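Local coordinates for uncharacterized protein (Magnetospirillum magneticum, PDB 3BHW), which is probably part of a type 1 BREX system, which protects bacteria against double-stranded DNA phage by preventing replication of the phage DNA, at residues L129-C132 and R133-P137; E190-V193 and I194-Q198; L107-R110 and D111-M115. One frame throughout, in Å; residues are numbered along the deposited sequence.

Overall arrangement
All three contacts are local ones within single helices of an all-helical chain, and contact 3 touches both of the others. Contact 3 closes helix 99-112, contact 1 closes helix 122-135, the next helix in the chain, and contact 2 spans the short helix 191-197. The centres of contacts 2 and 3 lie about 15 Å apart; between them Arg110 NH2 comes to Arg195 O, a probable hydrogen bond whose modelled length is doubtfully short. Contacts 1 and 3, with centres about 19 Å apart, meet where Arg135 packs on Leu107. Contacts 1 and 2 do not touch; their nearest atoms are about 9 Å apart.

Contact 1: L129-C132 and R133-P137; sequences LEQC and RNRDP
Arg133 N donates to Leu129 O (3.0 Å) in the first of three successive helical i to i+4 bonds, followed by Asn134 to Glu130 and Arg135 to Gln131. The ladder frays at its end. The carbonyl of Cys132 receives two weak bonds instead of one good one, from the amides of Arg135 and of Asp136, the latter at 2.8 Å from Asp136 N to Cys132 O but far from straight. Asp136 is also where the backbone leaves helical geometry.

The side chain that carries the contact is Arg135, which turns back along the preceding turn of the helix. A bend at chi3 (-56°) folds the guanidinium over the backbone of Gln131 and Cys132. One face of the group lies above Gln131 O, which sits toward the rim of the flat group, about 4.0 Å from its plane. The two terminal nitrogens then go to different neighbours: NH1 of Arg135 rests against CG of Gln131 at 3.7 Å, while NH2 approaches SG of Cys132 at 3.1 Å, a close approach of nitrogen to sulfur. The amide of Gln131 is turned 68° from the guanidinium, so the two flat groups do not stack.

Around this, Cys132 also packs on Leu100 and Arg135 on Leu107, both of helix 99-112. The arrangement is the C-terminal exit of helix 122-135, where the Asp136 carboxylate accepts from Leu138 N through OD1, an Asx turn, and through OD2 from Tyr8 N, tying the exit to the N-terminal segment.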
loop_
_atom_site.group_PDB
_atom_site.type_symbol
_atom_site.label_atom_id
_atom_site.label_comp_id
_atom_site.label_asym_id
_atom_site.label_seq_id
_atom_site.Cartn_x
_atom_site.Cartn_y
_atom_site.Cartn_z
ATOM N N LEU A 129 14.271 -0.106 -9.821
ATOM C CA LEU A 129 14.567 -1.522 -9.650
ATOM C C LEU A 129 16.025 -1.852 -9.887
ATOM O O LEU A 129 16.600 -2.588 -9.113
ATOM C CB LEU A 129 13.669 -2.371 -10.517
ATOM C CG LEU A 129 12.258 -2.495 -9.963
ATOM C CD1 LEU A 129 11.518 -3.532 -10.782
ATOM C CD2 LEU A 129 12.295 -2.911 -8.508
ATOM N N GLU A 130 16.624 -1.324 -10.954
ATOM C CA GLU A 130 18.086 -1.463 -11.170
ATOM C C GLU A 130 18.909 -1.086 -9.915
ATOM O O GLU A 130 19.788 -1.846 -9.476
ATOM C CB GLU A 130 18.533 -0.634 -12.387
ATOM C CG GLU A 130 18.286 -1.347 -13.713
ATOM C CD GLU A 130 18.779 -0.567 -14.933
ATOM O OE1 GLU A 130 18.367 0.613 -15.120
ATOM O OE2 GLU A 130 19.539 -1.166 -15.742
ATOM N N GLN A 131 18.598 0.071 -9.326
ATOM C CA GLN A 131 19.204 0.523 -8.088
ATOM C C GLN A 131 18.928 -0.405 -6.899
ATOM O O GLN A 131 19.811 -0.648 -6.091
ATOM C CB GLN A 131 18.659 1.908 -7.745
ATOM C CG GLN A 131 19.690 2.891 -7.237
ATOM C CD GLN A 131 20.419 3.619 -8.356
ATOM O OE1 GLN A 131 21.274 3.053 -9.051
ATOM N NE2 GLN A 131 20.088 4.883 -8.530
ATOM N N CYS A 132 17.688 -0.884 -6.767
ATOM C CA CYS A 132 17.318 -1.756 -5.657
ATOM C C CYS A 132 18.189 -3.001 -5.688
ATOM O O CYS A 132 18.672 -3.427 -4.642
ATOM C CB CYS A 132 15.821 -2.137 -5.700
ATOM S SG CYS A 132 14.684 -0.788 -5.256
ATOM N N ARG A 133 18.373 -3.576 -6.876
ATOM C CA ARG A 133 19.248 -4.759 -7.050
ATOM C C ARG A 133 20.688 -4.491 -6.583
ATOM O O ARG A 133 21.288 -5.293 -5.840
ATOM C CB ARG A 133 19.242 -5.200 -8.519
ATOM C CG ARG A 133 17.951 -5.838 -9.018
ATOM C CD ARG A 133 17.975 -7.343 -8.808
ATOM N NE ARG A 133 16.630 -7.914 -8.889
ATOM C CZ ARG A 133 16.303 -9.151 -8.532
ATOM N NH1 ARG A 133 17.225 -9.989 -8.073
ATOM N NH2 ARG A 133 15.047 -9.563 -8.654
ATOM N N ASN A 134 21.235 -3.360 -7.031
ATOM C CA ASN A 134 22.540 -2.857 -6.601
ATOM C C ASN A 134 22.641 -2.801 -5.087
ATOM O O ASN A 134 23.649 -3.198 -4.510
ATOM C CB ASN A 134 22.759 -1.449 -7.181
ATOM C CG ASN A 134 24.117 -0.870 -6.840
ATOM O OD1 ASN A 134 25.119 -1.581 -6.801
ATOM N ND2 ASN A 134 24.157 0.441 -6.607
ATOM N N ARG A 135 21.580 -2.306 -4.453
ATOM C CA ARG A 135 21.551 -2.038 -3.016
ATOM C C ARG A 135 21.237 -3.282 -2.197
ATOM O O ARG A 135 21.548 -3.337 -1.005
ATOM C CB ARG A 135 20.484 -1.003 -2.700
ATOM C CG ARG A 135 20.834 0.437 -2.979
ATOM C CD ARG A 135 19.795 1.337 -2.314
ATOM N NE ARG A 135 18.441 1.023 -2.757
ATOM C CZ ARG A 135 17.676 1.809 -3.512
ATOM N NH1 ARG A 135 18.103 3.011 -3.914
ATOM N NH2 ARG A 135 16.470 1.376 -3.855
ATOM N N ASP A 136 20.608 -4.271 -2.829
ATOM C CA ASP A 136 20.219 -5.481 -2.126
ATOM C C ASP A 136 20.753 -6.754 -2.819
ATOM O O ASP A 136 20.080 -7.332 -3.663
ATOM C CB ASP A 136 18.690 -5.513 -1.975
ATOM C CG ASP A 136 18.197 -6.637 -1.077
ATOM O OD1 ASP A 136 19.006 -7.415 -0.498
ATOM O OD2 ASP A 136 16.962 -6.776 -0.971
ATOM N N PRO A 137 21.964 -7.217 -2.433
ATOM C CA PRO A 137 22.536 -8.432 -3.016
ATOM C C PRO A 137 21.697 -9.686 -2.761
ATOM O O PRO A 137 21.906 -10.713 -3.410
ATOM C CB PRO A 137 23.890 -8.561 -2.297
ATOM C CG PRO A 137 24.180 -7.220 -1.773
ATOM C CD PRO A 137 22.853 -6.639 -1.411
#

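Contact 2: E190-V193 and I194-Q198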
loop_
_atom_site.group_PDB
_atom_site.type_symbol
_atom_site.label_atom_id
_atom_site.label_comp_id
_atom_site.label_asym_id
_atom_site.label_seq_id
_atom_site.Cartn_x
_atom_site.Cartn_y
_atom_site.Cartn_z
ATOM N N GLU A 190 5.029 6.077 13.627
ATOM C CA GLU A 190 5.306 5.463 12.362
ATOM C C GLU A 190 6.181 6.337 11.488
ATOM O O GLU A 190 5.779 6.777 10.415
ATOM C CB GLU A 190 4.032 5.051 11.642
ATOM C CG GLU A 190 3.123 4.091 12.387
ATOM C CD GLU A 190 3.631 2.672 12.423
ATOM O OE1 GLU A 190 4.734 2.404 11.883
ATOM O OE2 GLU A 190 2.894 1.804 12.965
ATOM N N GLN A 191 7.413 6.547 11.952
ATOM C CA GLN A 191 8.385 7.393 11.279
ATOM C C GLN A 191 8.504 7.090 9.797
ATOM O O GLN A 191 8.483 8.002 8.943
ATOM C CB GLN A 191 9.801 7.336 11.904
ATOM C CG GLN A 191 9.846 7.193 13.466
ATOM C CD GLN A 191 9.077 8.221 14.265
ATOM O OE1 GLN A 191 8.921 9.394 13.854
ATOM N NE2 GLN A 191 8.642 7.825 15.472
ATOM N N TYR A 192 8.632 5.810 9.490
ATOM C CA TYR A 192 8.949 5.452 8.112
ATOM C C TYR A 192 7.762 5.708 7.239
ATOM O O TYR A 192 7.917 6.301 6.161
ATOM C CB TYR A 192 9.389 3.993 8.009
ATOM C CG TYR A 192 9.676 3.493 6.591
ATOM C CD1 TYR A 192 10.887 3.814 5.985
ATOM C CD2 TYR A 192 8.758 2.667 5.897
ATOM C CE1 TYR A 192 11.198 3.340 4.669
ATOM C CE2 TYR A 192 9.031 2.228 4.584
ATOM C CZ TYR A 192 10.254 2.571 3.988
ATOM O OH TYR A 192 10.518 2.103 2.696
ATOM N N VAL A 193 6.573 5.251 7.663
ATOM C CA VAL A 193 5.352 5.538 6.849
ATOM C C VAL A 193 5.137 7.058 6.664
ATOM O O VAL A 193 4.890 7.535 5.547
ATOM C CB VAL A 193 4.162 4.807 7.406
ATOM C CG1 VAL A 193 2.923 5.133 6.600
ATOM C CG2 VAL A 193 4.491 3.281 7.492
ATOM N N ILE A 194 5.348 7.796 7.740
ATOM C CA ILE A 194 5.188 9.240 7.698
ATOM C C ILE A 194 6.020 9.865 6.596
ATOM O O ILE A 194 5.514 10.678 5.824
ATOM C CB ILE A 194 5.431 9.885 9.053
ATOM C CG1 ILE A 194 4.302 9.467 10.033
ATOM C CG2 ILE A 194 5.590 11.431 8.929
ATOM C CD1 ILE A 194 4.511 9.788 11.517
ATOM N N ARG A 195 7.299 9.506 6.568
ATOM C CA ARG A 195 8.255 10.038 5.598
ATOM C C ARG A 195 7.878 9.720 4.152
ATOM O O ARG A 195 8.105 10.536 3.242
ATOM C CB ARG A 195 9.650 9.465 5.908
ATOM C CG ARG A 195 10.764 10.190 5.291
ATOM C CD ARG A 195 12.014 9.221 5.164
ATOM N NE ARG A 195 13.160 9.903 4.583
ATOM C CZ ARG A 195 13.838 10.847 5.219
ATOM N NH1 ARG A 195 13.467 11.191 6.450
ATOM N NH2 ARG A 195 14.894 11.429 4.643
ATOM N N CYS A 196 7.323 8.521 3.937
ATOM C CA CYS A 196 7.014 8.019 2.584
ATOM C C CYS A 196 5.642 8.416 2.070
ATOM O O CYS A 196 5.460 8.566 0.876
ATOM C CB CYS A 196 7.083 6.484 2.571
ATOM S SG CYS A 196 8.743 5.780 2.962
ATOM N N ILE A 197 4.681 8.588 2.987
ATOM C CA ILE A 197 3.267 8.728 2.584
ATOM C C ILE A 197 2.958 10.104 2.028
ATOM O O ILE A 197 2.023 10.269 1.211
ATOM C CB ILE A 197 2.292 8.418 3.757
ATOM C CG1 ILE A 197 0.887 8.208 3.231
ATOM C CG2 ILE A 197 2.296 9.537 4.806
ATOM C CD1 ILE A 197 -0.021 7.544 4.167
ATOM N N GLN A 198 3.712 11.096 2.484
ATOM C CA GLN A 198 3.475 12.477 2.082
ATOM C C GLN A 198 4.789 12.929 1.489
ATOM O O GLN A 198 5.765 13.155 2.221
ATOM C CB GLN A 198 3.042 13.364 3.262
ATOM C CG GLN A 198 2.508 14.767 2.848
ATOM C CD GLN A 198 1.015 14.789 2.523
ATOM O OE1 GLN A 198 0.173 14.652 3.420
ATOM N NE2 GLN A 198 0.679 14.975 1.238
#
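Ile194 N bonds to the carbonyl of the N-cap residue Glu190 (2.9 Å to its O, nearly straight), and the ladder continues through Arg195 to Gln191, Cys196 to Tyr192 and Ile197 to Val193; the whole of the short helix 191-197 lies in these residues.

Tyr192 and Cys196, one turn apart, form the most distinctive side-chain pair. The thiol hangs over one face of the ring: SG of Cys196 is 3.8 Å from the ring centroid of Tyr192, 15° off the normal, and a little displaced toward the rim. CZ of Tyr192 is the ring atom nearest to that sulfur, at 3.7 Å. The ring reaches this place because its CG stands anti to the backbone nitrogen (chi1 177°), and its hydroxyl is held by a hydrogen bond to Asp103 on helix 99-112. This is a sulfur-aromatic contact of the i, i+4 kind, in which the helix itself sets the spacing.

The helix belongs to an all-helical chain whose family is grouped with the helix-turn-helix proteins, and its other faces are used for packing. Ile194 folds over the first turn, with CG1 only 3.1 Å from the O of Glu190, so the same carbonyl is met by an amide and an aliphatic branch. Val193 and Ile197 touch more loosely, CG1 of Val193 to CB of Ile197 at 4.4 Å, and both press on helix 83-97 and helix 179-187. Glu190, at the N-cap, forms a salt bridge with Lys96 of helix 83-97; further along, Arg195 NE forms one with Asp106 of helix 99-112.

Contact 3: L107-R110 and D111-M115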
loop_
_atom_site.group_PDB
_atom_site.type_symbol
_atom_site.label_atom_id
_atom_site.label_comp_id
_atom_site.label_asym_id
_atom_site.label_seq_id
_atom_site.Cartn_x
_atom_site.Cartn_y
_atom_site.Cartn_z
ATOM N N LEU A 107 12.579 7.843 -2.282
ATOM C CA LEU A 107 13.810 8.133 -3.023
ATOM C C LEU A 107 13.589 8.559 -4.461
ATOM O O LEU A 107 14.543 9.015 -5.064
ATOM C CB LEU A 107 14.688 6.906 -3.042
ATOM C CG LEU A 107 14.871 6.320 -1.637
ATOM C CD1 LEU A 107 15.671 5.085 -1.774
ATOM C CD2 LEU A 107 15.539 7.229 -0.651
ATOM N N VAL A 108 12.380 8.372 -5.012
ATOM C CA VAL A 108 12.100 8.735 -6.421
ATOM C C VAL A 108 10.924 9.710 -6.546
ATOM O O VAL A 108 11.048 10.840 -7.067
ATOM C CB VAL A 108 11.854 7.455 -7.316
ATOM C CG1 VAL A 108 11.756 7.840 -8.787
ATOM C CG2 VAL A 108 12.953 6.391 -7.118
ATOM N N VAL A 109 9.759 9.281 -6.101
ATOM C CA VAL A 109 8.588 10.171 -6.225
ATOM C C VAL A 109 8.805 11.510 -5.526
ATOM O O VAL A 109 8.524 12.556 -6.126
ATOM C CB VAL A 109 7.285 9.472 -5.784
ATOM C CG1 VAL A 109 6.072 10.369 -6.026
ATOM C CG2 VAL A 109 7.204 8.121 -6.449
ATOM N N ARG A 110 9.326 11.491 -4.306
ATOM C CA ARG A 110 9.512 12.769 -3.618
ATOM C C ARG A 110 10.338 13.744 -4.479
ATOM O O ARG A 110 9.963 14.863 -4.626
ATOM C CB ARG A 110 10.251 12.533 -2.301
ATOM C CG ARG A 110 10.497 13.810 -1.497
ATOM C CD ARG A 110 11.537 13.578 -0.418
ATOM N NE ARG A 110 11.194 12.433 0.421
ATOM C CZ ARG A 110 10.211 12.446 1.309
ATOM N NH1 ARG A 110 9.498 13.557 1.496
ATOM N NH2 ARG A 110 9.941 11.361 2.008
ATOM N N ASP A 111 11.466 13.308 -5.052
ATOM C CA ASP A 111 12.330 14.233 -5.788
ATOM C C ASP A 111 11.730 14.692 -7.109
ATOM O O ASP A 111 12.059 15.766 -7.604
ATOM C CB ASP A 111 13.726 13.639 -6.023
ATOM C CG ASP A 111 14.837 14.701 -5.913
ATOM O OD1 ASP A 111 14.779 15.537 -4.998
ATOM O OD2 ASP A 111 15.752 14.704 -6.728
ATOM N N GLN A 112 10.852 13.895 -7.695
ATOM C CA GLN A 112 10.155 14.310 -8.922
ATOM C C GLN A 112 9.310 15.550 -8.688
ATOM O O GLN A 112 9.144 16.333 -9.590
ATOM C CB GLN A 112 9.248 13.202 -9.491
ATOM C CG GLN A 112 9.995 12.071 -10.129
ATOM C CD GLN A 112 10.900 12.544 -11.271
ATOM O OE1 GLN A 112 12.066 12.907 -11.045
ATOM N NE2 GLN A 112 10.363 12.582 -12.472
ATOM N N PHE A 113 8.737 15.691 -7.504
ATOM C CA PHE A 113 7.889 16.846 -7.190
ATOM C C PHE A 113 8.725 18.127 -7.138
ATOM O O PHE A 113 8.213 19.219 -6.836
ATOM C CB PHE A 113 7.112 16.626 -5.893
ATOM C CG PHE A 113 5.817 15.859 -6.077
ATOM C CD1 PHE A 113 4.686 16.515 -6.518
ATOM C CD2 PHE A 113 5.742 14.486 -5.832
ATOM C CE1 PHE A 113 3.501 15.873 -6.713
ATOM C CE2 PHE A 113 4.539 13.820 -6.000
ATOM C CZ PHE A 113 3.408 14.510 -6.449
ATOM N N ARG A 114 10.019 17.999 -7.419
ATOM C CA ARG A 114 10.785 19.200 -7.601
ATOM C C ARG A 114 10.704 19.747 -9.023
ATOM O O ARG A 114 10.912 20.919 -9.232
ATOM C CB ARG A 114 12.199 19.051 -7.143
ATOM C CG ARG A 114 12.627 20.338 -6.561
ATOM C CD ARG A 114 13.978 20.176 -6.014
ATOM N NE ARG A 114 14.670 21.427 -6.146
ATOM C CZ ARG A 114 15.927 21.594 -5.792
ATOM N NH1 ARG A 114 16.500 22.762 -5.926
ATOM N NH2 ARG A 114 16.644 20.548 -5.348
ATOM N N MET A 115 10.442 18.890 -9.998
ATOM C CA MET A 115 10.260 19.382 -11.376
ATOM C C MET A 115 9.107 20.365 -11.467
ATOM O O MET A 115 8.257 20.463 -10.555
ATOM C CB MET A 115 9.874 18.222 -12.304
ATOM C CG MET A 115 10.920 17.255 -12.770
ATOM S SD MET A 115 9.915 15.864 -13.347
ATOM C CE MET A 115 9.518 16.317 -14.998
#
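Val109 and Phe113 lie side by side and point the same way, one helical turn apart, with CG1 of Val109 against CE2 of Phe113 at 3.8 Å. The methyl thus meets one flank of the ring, and beside it, near the ring plane, comes the carbonyl of Val109, whose O is 3.4 Å from CD2 of Phe113. With CG anti to the carbonyl carbon (chi1 -85°), the ring is carried back along the preceding turn, and its edge faces the C=O groups of Val109 and Arg110.

That same backbone is where the helix ends, and two amides are shared there. Gln112 N bonds to Val108 O at 3.1 Å and weakly to Val109 O; Phe113 N bonds to Arg110 O at 3.2 Å and weakly to Val109 O, which thus receives two weak bonds. The donor approaches the Arg110 carbonyl from above its plane, 58° out, as happens when a helix tightens into a 3-10-like last turn. A type I beta turn from Gln112 to Met115 follows, closed by Met115 N to Gln112 O at 2.9 Å. Helix 99-112 also carries a wider pi-type turn at its 107-109 section, so its hydrogen-bond spacing changes more than once.

Two long side chains are tied down by their polar ends. Arg110 bends at chi3 to bring its NH2 to Asp106, one turn back on the same helix, in a salt bridge; a probable but doubtfully short bond leads from NH2 to Arg195 O. Gln112 lays its CG 3.5 Å from the O of Val108, and its NE2 bonds to the carbonyl of Asp119, while Phe113 touches Leu172.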